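Local structure of flavoredoxin (3BNK) at residues B[151-154]-B[155-158]. The protein binds flavin mononucleotide and probably serves in electron transport. Numbering follows the deposited sequence.
Sequences KPDI and KKMD
The D153 side chain folds over the start of helix 154-157, where its OD2 accepts from K156 N at 2.9 Å. With CG anti to the backbone N (chi1 172°), the side chain turns its carboxylate to K156 N, which meets OD2 on the anti side, 25° out of the carboxylate plane. The aliphatic stem of K156 runs alongside the same carboxylate, CG 3.6 Å from D153 OD2, before the extended chain carries NZ off to the carbonyl of L147. Alongside this capping bond, M157 N donates to D153 O at 3.1 Å, closing the first helical turn; D158 N, just past the helix, donates to I154 O one residue on, by a more bent bond (138°). The M157 side chain points back over the entry to the helix, its SD resting 3.7 Å from P152 CB, and Y14 of the second subunit packs on both residues. Alanine at D153 has no carboxylate, which would probably leave K156 N without its capping acceptor and the K156 stem less fixed against the helix start. Here, away from the FMN site, a short helix follows directly on the 147-148/151-152 hairpin, and the side-chain-to-backbone bond at its first turn is that of a classic aspartate N-cap.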
loop_
_atom_site.group_PDB
_atom_site.type_symbol
_atom_site.label_atom_id
_atom_site.label_comp_id
_atom_site.label_asym_id
_atom_site.label_seq_id
_atom_site.Cartn_x
_atom_site.Cartn_y
_atom_site.Cartn_z
ATOM N N LYS B 151 -14.253 -6.428 -13.902
ATOM C CA LYS B 151 -13.297 -5.957 -12.886
ATOM C C LYS B 151 -12.019 -6.796 -12.881
ATOM O O LYS B 151 -12.082 -8.008 -13.096
ATOM C CB LYS B 151 -13.919 -6.012 -11.478
ATOM C CG LYS B 151 -15.226 -5.239 -11.287
ATOM C CD LYS B 151 -16.433 -6.189 -11.347
ATOM C CE LYS B 151 -17.787 -5.452 -11.330
ATOM N NZ LYS B 151 -18.910 -6.357 -11.764
ATOM N N PRO B 152 -10.851 -6.164 -12.630
ATOM C CA PRO B 152 -9.625 -6.953 -12.471
ATOM C C PRO B 152 -9.772 -8.149 -11.518
ATOM O O PRO B 152 -10.419 -8.049 -10.470
ATOM C CB PRO B 152 -8.630 -5.933 -11.911
ATOM C CG PRO B 152 -9.104 -4.611 -12.498
ATOM C CD PRO B 152 -10.593 -4.711 -12.529
ATOM N N ASP B 153 -9.189 -9.275 -11.919
ATOM C CA ASP B 153 -9.131 -10.466 -11.094
ATOM C C ASP B 153 -7.671 -10.718 -10.743
ATOM O O ASP B 153 -6.848 -10.906 -11.626
ATOM C CB ASP B 153 -9.695 -11.681 -11.841
ATOM C CG ASP B 153 -9.480 -12.973 -11.077
ATOM O OD1 ASP B 153 -10.191 -13.200 -10.075
ATOM O OD2 ASP B 153 -8.574 -13.740 -11.447
ATOM N N ILE B 154 -7.349 -10.738 -9.456
ATOM C CA ILE B 154 -5.939 -10.829 -9.052
ATOM C C ILE B 154 -5.187 -12.091 -9.524
ATOM O O ILE B 154 -3.983 -12.026 -9.811
ATOM C CB ILE B 154 -5.729 -10.540 -7.547
ATOM C CG1 ILE B 154 -4.291 -10.044 -7.309
ATOM C CG2 ILE B 154 -6.098 -11.772 -6.681
ATOM C CD1 ILE B 154 -3.997 -9.583 -5.862
ATOM N N LYS B 155 -5.889 -13.223 -9.618
ATOM C CA LYS B 155 -5.247 -14.481 -10.033
ATOM C C LYS B 155 -4.905 -14.475 -11.529
ATOM O O LYS B 155 -3.868 -15.011 -11.937
ATOM C CB LYS B 155 -6.108 -15.702 -9.665
ATOM C CG LYS B 155 -6.340 -15.912 -8.175
ATOM C CD LYS B 155 -5.240 -16.756 -7.534
ATOM C CE LYS B 155 -4.321 -15.949 -6.647
ATOM N NZ LYS B 155 -3.354 -16.854 -5.944
ATOM N N LYS B 156 -5.769 -13.858 -12.336
ATOM C CA LYS B 156 -5.482 -13.626 -13.740
ATOM C C LYS B 156 -4.281 -12.689 -13.896
ATOM O O LYS B 156 -3.403 -12.927 -14.724
ATOM C CB LYS B 156 -6.705 -13.050 -14.448
ATOM C CG LYS B 156 -7.708 -14.100 -14.946
ATOM C CD LYS B 156 -9.046 -13.437 -15.309
ATOM C CE LYS B 156 -9.929 -14.349 -16.170
ATOM N NZ LYS B 156 -11.077 -13.597 -16.815
ATOM N N MET B 157 -4.250 -11.634 -13.082
ATOM C CA MET B 157 -3.175 -10.633 -13.112
ATOM C C MET B 157 -1.815 -11.205 -12.739
ATOM O O MET B 157 -0.800 -10.813 -13.321
ATOM C CB MET B 157 -3.513 -9.467 -12.182
ATOM C CG MET B 157 -4.746 -8.691 -12.626
ATOM S SD MET B 157 -5.221 -7.359 -11.528
ATOM C CE MET B 157 -3.697 -6.425 -11.412
ATOM N N ASP B 158 -1.814 -12.128 -11.776
ATOM C CA ASP B 158 -0.590 -12.709 -11.204
ATOM C C ASP B 158 0.473 -11.637 -10.869
ATOM O O ASP B 158 1.612 -11.694 -11.379
ATOM C CB ASP B 158 -0.021 -13.813 -12.119
ATOM C CG ASP B 158 1.147 -14.571 -11.488
ATOM O OD1 ASP B 158 2.136 -14.840 -12.216
ATOM O OD2 ASP B 158 1.086 -14.897 -10.281
#